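Local coordinates for SnoaL-like domain-containing protein (Sphaerobacter thermophilus, PDB 5TGN), which is of unknown function but has the SnoaL-like fold of the NTF2 clan, in which a curved sheet and helices commonly enclose a pocket, at residues D32-A37 with V42-D47; W92-D97 with R102-N107. One frame throughout, in Å; residues are numbered along the deposited sequence.

Contact 1: residues D32-A37 with V42-D47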
loop_
_atom_site.group_PDB
_atom_site.type_symbol
_atom_site.label_atom_id
_atom_site.label_comp_id
_atom_site.label_asym_id
_atom_site.label_seq_id
_atom_site.Cartn_x
_atom_site.Cartn_y
_atom_site.Cartn_z
ATOM N N ASP A 32 19.579 -7.448 -10.132
ATOM C CA ASP A 32 18.345 -8.170 -9.850
ATOM C C ASP A 32 17.837 -7.908 -8.437
ATOM O O ASP A 32 17.088 -8.721 -7.899
ATOM C CB ASP A 32 18.546 -9.671 -10.082
ATOM C CG ASP A 32 19.742 -10.220 -9.334
ATOM O OD1 ASP A 32 20.470 -9.419 -8.718
ATOM O OD2 ASP A 32 19.977 -11.448 -9.376
ATOM N N GLY A 33 18.240 -6.794 -7.826
ATOM C CA GLY A 33 17.747 -6.442 -6.513
ATOM C C GLY A 33 16.305 -5.975 -6.604
ATOM O O GLY A 33 15.765 -5.745 -7.686
ATOM N N GLU A 34 15.658 -5.839 -5.452
ATOM C CA GLU A 34 14.246 -5.505 -5.505
ATOM C C GLU A 34 13.792 -4.753 -4.263
ATOM O O GLU A 34 14.380 -4.859 -3.180
ATOM C CB GLU A 34 13.396 -6.764 -5.661
ATOM C CG GLU A 34 13.469 -7.644 -4.447
ATOM C CD GLU A 34 12.832 -8.998 -4.667
ATOM O OE1 GLU A 34 12.736 -9.432 -5.840
ATOM O OE2 GLU A 34 12.440 -9.633 -3.659
ATOM N N ILE A 35 12.673 -4.047 -4.429
ATOM C CA ILE A 35 11.927 -3.465 -3.319
ATOM C C ILE A 35 10.585 -4.177 -3.231
ATOM O O ILE A 35 9.905 -4.358 -4.249
ATOM C CB ILE A 35 11.706 -1.960 -3.504
ATOM C CG1 ILE A 35 13.047 -1.225 -3.537
ATOM C CG2 ILE A 35 10.816 -1.413 -2.381
ATOM C CD1 ILE A 35 12.882 0.280 -3.735
ATOM N N ILE A 36 10.207 -4.590 -2.029
ATOM C CA ILE A 36 8.866 -5.128 -1.779
ATOM C C ILE A 36 8.129 -4.069 -0.984
ATOM O O ILE A 36 8.597 -3.653 0.091
ATOM C CB ILE A 36 8.901 -6.449 -1.002
ATOM C CG1 ILE A 36 9.989 -7.385 -1.555
ATOM C CG2 ILE A 36 7.485 -7.099 -0.990
ATOM C CD1 ILE A 36 9.819 -8.899 -1.108
ATOM N N ALA A 37 6.994 -3.643 -1.485
ATOM C CA ALA A 37 6.327 -2.514 -0.852
ATOM C C ALA A 37 4.836 -2.796 -0.889
ATOM O O ALA A 37 4.421 -3.742 -1.566
ATOM C CB ALA A 37 6.680 -1.205 -1.583
ATOM N N VAL A 42 6.349 -5.933 -5.979
ATOM C CA VAL A 42 7.770 -6.225 -6.012
ATOM C C VAL A 42 8.356 -5.475 -7.202
ATOM O O VAL A 42 8.053 -5.790 -8.357
ATOM C CB VAL A 42 8.044 -7.731 -6.106
ATOM C CG1 VAL A 42 9.574 -8.000 -6.239
ATOM C CG2 VAL A 42 7.419 -8.477 -4.885
ATOM N N TYR A 43 9.206 -4.496 -6.929
ATOM C CA TYR A 43 9.869 -3.726 -7.983
ATOM C C TYR A 43 11.257 -4.324 -8.159
ATOM O O TYR A 43 12.137 -4.090 -7.333
ATOM C CB TYR A 43 9.916 -2.250 -7.608
ATOM C CG TYR A 43 8.513 -1.698 -7.567
ATOM C CD1 TYR A 43 7.900 -1.244 -8.737
ATOM C CD2 TYR A 43 7.770 -1.701 -6.372
ATOM C CE1 TYR A 43 6.600 -0.782 -8.717
ATOM C CE2 TYR A 43 6.459 -1.244 -6.347
ATOM C CZ TYR A 43 5.886 -0.770 -7.520
ATOM O OH TYR A 43 4.589 -0.315 -7.524
ATOM N N ARG A 44 11.466 -5.092 -9.236
ATOM C CA ARG A 44 12.733 -5.785 -9.438
ATOM C C ARG A 44 13.557 -5.102 -10.523
ATOM O O ARG A 44 13.063 -4.851 -11.628
ATOM C CB ARG A 44 12.544 -7.263 -9.796
ATOM C CG ARG A 44 13.970 -7.989 -9.981
ATOM C CD ARG A 44 13.889 -9.527 -10.093
ATOM N NE ARG A 44 13.452 -10.152 -8.842
ATOM C CZ ARG A 44 12.191 -10.511 -8.592
ATOM N NH1 ARG A 44 11.861 -11.066 -7.429
ATOM N NH2 ARG A 44 11.248 -10.309 -9.509
ATOM N N GLY A 45 14.811 -4.816 -10.209
ATOM C CA GLY A 45 15.685 -4.181 -11.177
ATOM C C GLY A 45 15.652 -2.665 -11.086
ATOM O O GLY A 45 14.723 -2.054 -10.553
ATOM N N TRP A 46 16.684 -2.057 -11.670
ATOM C CA TRP A 46 16.940 -0.632 -11.476
ATOM C C TRP A 46 15.794 0.254 -11.993
ATOM O O TRP A 46 15.381 1.215 -11.326
ATOM C CB TRP A 46 18.265 -0.297 -12.155
ATOM C CG TRP A 46 19.483 -1.001 -11.550
ATOM C CD1 TRP A 46 19.803 -1.073 -10.225
ATOM C CD2 TRP A 46 20.540 -1.712 -12.256
ATOM N NE1 TRP A 46 20.981 -1.759 -10.057
ATOM C CE2 TRP A 46 21.457 -2.162 -11.283
ATOM C CE3 TRP A 46 20.794 -2.007 -13.615
ATOM C CZ2 TRP A 46 22.617 -2.898 -11.625
ATOM C CZ3 TRP A 46 21.959 -2.745 -13.965
ATOM C CH2 TRP A 46 22.849 -3.180 -12.974
ATOM N N ASP A 47 15.284 -0.016 -13.191
ATOM C CA ASP A 47 14.249 0.873 -13.723
ATOM C C ASP A 47 12.991 0.815 -12.874
ATOM O O ASP A 47 12.372 1.851 -12.604
ATOM C CB ASP A 47 13.909 0.524 -15.171
ATOM C CG ASP A 47 15.021 0.896 -16.151
ATOM O OD1 ASP A 47 15.635 1.974 -16.022
ATOM O OD2 ASP A 47 15.257 0.112 -17.073
#

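Contact 2: residues W92-D97 with R102-N107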
loop_
_atom_site.group_PDB
_atom_site.type_symbol
_atom_site.label_atom_id
_atom_site.label_comp_id
_atom_site.label_asym_id
_atom_site.label_seq_id
_atom_site.Cartn_x
_atom_site.Cartn_y
_atom_site.Cartn_z
ATOM N N TRP A 92 12.307 -0.120 7.400
ATOM C CA TRP A 92 13.029 -0.518 6.188
ATOM C C TRP A 92 13.932 -1.695 6.542
ATOM O O TRP A 92 14.790 -1.574 7.422
ATOM C CB TRP A 92 13.877 0.637 5.638
ATOM C CG TRP A 92 13.104 1.812 5.084
ATOM C CD1 TRP A 92 12.720 2.017 3.774
ATOM C CD2 TRP A 92 12.672 2.973 5.812
ATOM N NE1 TRP A 92 12.055 3.220 3.659
ATOM C CE2 TRP A 92 12.010 3.823 4.895
ATOM C CE3 TRP A 92 12.780 3.373 7.151
ATOM C CZ2 TRP A 92 11.457 5.059 5.280
ATOM C CZ3 TRP A 92 12.229 4.591 7.531
ATOM C CH2 TRP A 92 11.566 5.416 6.594
ATOM N N ILE A 93 13.754 -2.827 5.873
ATOM C CA ILE A 93 14.591 -4.008 6.127
ATOM C C ILE A 93 15.450 -4.219 4.894
ATOM O O ILE A 93 14.916 -4.539 3.832
ATOM C CB ILE A 93 13.759 -5.265 6.423
ATOM C CG1 ILE A 93 12.794 -5.013 7.599
ATOM C CG2 ILE A 93 14.685 -6.495 6.690
ATOM C CD1 ILE A 93 11.787 -6.175 7.816
ATOM N N PHE A 94 16.775 -4.053 5.024
ATOM C CA PHE A 94 17.714 -4.183 3.908
ATOM C C PHE A 94 18.444 -5.520 4.017
ATOM O O PHE A 94 19.088 -5.789 5.042
ATOM C CB PHE A 94 18.767 -3.070 3.921
ATOM C CG PHE A 94 18.234 -1.694 3.765
ATOM C CD1 PHE A 94 18.248 -1.067 2.515
ATOM C CD2 PHE A 94 17.774 -0.982 4.867
ATOM C CE1 PHE A 94 17.776 0.250 2.367
ATOM C CE2 PHE A 94 17.272 0.322 4.725
ATOM C CZ PHE A 94 17.268 0.936 3.493
ATOM N N ASP A 95 18.361 -6.349 2.970
ATOM C CA ASP A 95 19.236 -7.519 2.818
ATOM C C ASP A 95 20.343 -7.166 1.830
ATOM O O ASP A 95 20.058 -6.767 0.694
ATOM C CB ASP A 95 18.455 -8.750 2.327
ATOM C CG ASP A 95 17.301 -9.123 3.263
ATOM O OD1 ASP A 95 17.572 -9.398 4.456
ATOM O OD2 ASP A 95 16.121 -9.117 2.824
ATOM N N VAL A 96 21.599 -7.334 2.253
ATOM C CA VAL A 96 22.763 -6.848 1.518
ATOM C C VAL A 96 23.669 -8.026 1.197
ATOM O O VAL A 96 23.858 -8.921 2.029
ATOM C CB VAL A 96 23.521 -5.770 2.327
ATOM C CG1 VAL A 96 24.893 -5.431 1.695
ATOM C CG2 VAL A 96 22.626 -4.545 2.524
ATOM N N ASP A 97 24.217 -8.030 -0.016
ATOM C CA ASP A 97 25.234 -9.000 -0.382
ATOM C C ASP A 97 26.163 -8.368 -1.409
ATOM O O ASP A 97 25.714 -7.643 -2.298
ATOM C CB ASP A 97 24.611 -10.293 -0.931
ATOM C CG ASP A 97 25.570 -11.485 -0.847
ATOM O OD1 ASP A 97 26.572 -11.402 -0.105
ATOM O OD2 ASP A 97 25.323 -12.513 -1.513
ATOM N N ARG A 102 20.289 -6.463 -2.020
ATOM C CA ARG A 102 19.570 -7.494 -2.754
ATOM C C ARG A 102 18.068 -7.309 -2.600
ATOM O O ARG A 102 17.308 -7.538 -3.548
ATOM C CB ARG A 102 19.996 -8.879 -2.274
ATOM C CG ARG A 102 21.442 -9.193 -2.684
ATOM C CD ARG A 102 21.691 -10.676 -2.977
ATOM N NE ARG A 102 20.686 -11.226 -3.880
ATOM C CZ ARG A 102 20.689 -11.050 -5.197
ATOM N NH1 ARG A 102 19.730 -11.584 -5.939
ATOM N NH2 ARG A 102 21.647 -10.337 -5.769
ATOM N N ARG A 103 17.619 -6.908 -1.418
ATOM C CA ARG A 103 16.198 -6.707 -1.244
ATOM C C ARG A 103 15.971 -5.656 -0.175
ATOM O O ARG A 103 16.648 -5.645 0.860
ATOM C CB ARG A 103 15.480 -8.011 -0.868
ATOM C CG ARG A 103 13.998 -7.804 -0.442
ATOM C CD ARG A 103 13.483 -9.104 0.198
ATOM N NE ARG A 103 13.156 -10.131 -0.789
ATOM C CZ ARG A 103 12.839 -11.389 -0.488
ATOM N NH1 ARG A 103 12.855 -11.789 0.779
ATOM N NH2 ARG A 103 12.480 -12.242 -1.442
ATOM N N LEU A 104 15.023 -4.759 -0.443
ATOM C CA LEU A 104 14.539 -3.834 0.571
ATOM C C LEU A 104 13.055 -4.112 0.772
ATOM O O LEU A 104 12.282 -4.101 -0.193
ATOM C CB LEU A 104 14.792 -2.374 0.165
ATOM C CG LEU A 104 13.936 -1.339 0.913
ATOM C CD1 LEU A 104 14.280 -1.305 2.380
ATOM C CD2 LEU A 104 14.070 0.039 0.248
ATOM N N THR A 105 12.662 -4.420 2.010
ATOM C CA THR A 105 11.251 -4.621 2.356
ATOM C C THR A 105 10.787 -3.411 3.162
ATOM O O THR A 105 11.468 -3.000 4.106
ATOM C CB THR A 105 11.063 -5.909 3.177
ATOM O OG1 THR A 105 11.463 -7.057 2.407
ATOM C CG2 THR A 105 9.601 -6.088 3.612
ATOM N N ILE A 106 9.645 -2.837 2.803
ATOM C CA ILE A 106 9.180 -1.606 3.442
ATOM C C ILE A 106 7.862 -1.902 4.156
ATOM O O ILE A 106 6.830 -2.097 3.507
ATOM C CB ILE A 106 9.019 -0.458 2.434
ATOM C CG1 ILE A 106 10.303 -0.328 1.612
ATOM C CG2 ILE A 106 8.721 0.882 3.175
ATOM C CD1 ILE A 106 10.225 0.787 0.541
ATOM N N ASN A 107 7.895 -1.928 5.484
ATOM C CA ASN A 107 6.715 -2.228 6.299
ATOM C C ASN A 107 6.221 -0.954 6.962
ATOM O O ASN A 107 6.994 -0.272 7.645
ATOM C CB ASN A 107 7.036 -3.240 7.394
ATOM C CG ASN A 107 7.373 -4.623 6.856
ATOM O OD1 ASN A 107 6.675 -5.161 6.006
ATOM N ND2 ASN A 107 8.415 -5.224 7.400
HETATM O O HOH W 1 14.191 -7.115 2.993
HETATM O O HOH W 2 14.167 -10.931 3.131
#

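Contact 1: residues D32-A37 with V42-D47
Glu-34 and Arg-44 sit directly across from each other, and their side chains run alongside on the same face of the sheet. Start at Glu-34 CB, which rests 3.4 Å from the carbonyl O of Tyr-43 and also lies near Arg-44 CA. From there CG takes the position between the backbone N and the carbonyl carbon (chi1 67°), and the extended chain beyond it carries the carboxylate toward Arg-44, with Val-42 CG1 near it. OE1 comes 3.5 Å from Val-42 CG1, a little nearer than CD does. At the tip, OE1 makes a salt bridge to Arg-44 NH1; the 2.4 Å between them is too short to trust in detail. The carboxylate and guanidinium planes are turned 59° apart, so the two groups do not meet flat. OE2 has its own salt bridge, to Arg-103 NE.

Beneath these side chains runs an antiparallel beta hairpin, strands 33-37 and 41-44. Tyr-43 N gives a 2.8 Å bond to Ile-35 O, Ile-35 N returns one to Tyr-43 O, and Gly-45, at the N-cap position just before helix 46-54, gives its N-H to Gly-33 O at 2.9 Å. That helix lies against the Ile-35 and Tyr-43 face, where Phe-52 meets both. Farther along the Glu-34 face, Ile-36 CG2 touches Val-42 CG2 at 4.1 Å, and Ile-36 also packs on Val-39 of the second subunit.

Contact 2: residues W92-D97 with R102-N107
Leu-104 reaches across to Phe-94 and sets CD1 over the centre of its ring, a CH-pi contact 3.8 Å from CD1 to the ring centroid and 11° off the normal. With CG anti to the backbone N (chi1 161°), the same methyl also lies in plane at the edge of the Trp-92 indole. A serine in place of Phe-94 would probably cost Leu-104 CD1 the ring face it rests on and open a gap beside Tyr-13.

On the other face, water 1 donates to Ile-93 O and to Asp-95 OD2 and accepts from Thr-105 OG1, pinning the two strands together. Water 2 joins Asp-95 OD2 to Arg-103 NH1, which also salt-bridges Glu-91 of the second subunit. Arg-102 and Arg-103 both face Asp-95 in a classic beta bulge, so Asp-95 O takes two N-H groups, at 2.7 Å from Arg-102 N and 3.2 Å from Arg-103 N.

The hairpin occupies the middle of the sheet: strand 73-81 flanks 88-97, strand 33-37 flanks 100-108, and helix 6-18 lies over the Phe-94 and Leu-104 face through Ala-10 and Tyr-13.

From the N terminus, helix 6-18 comes first, then strand 33-37 and its return 41-44, where contact 1 closes a short hairpin loop. Helix 46-54 and strands 60-69 and 73-81 follow before contact 2 closes a second short loop, between 88-97 and 100-108. The two contacts are in series, neither nested nor crossed. Space brings them together: strand 100-108 pairs parallel with 33-37, by probable hydrogen bonds of 2.8 Å from Ile-36 N to Leu-104 O and from Leu-104 N to Glu-34 O. Early and late hairpins thus share one sheet, Ile-35 CG2 packs against Ile-106 CD1, and both contacts border the second subunit.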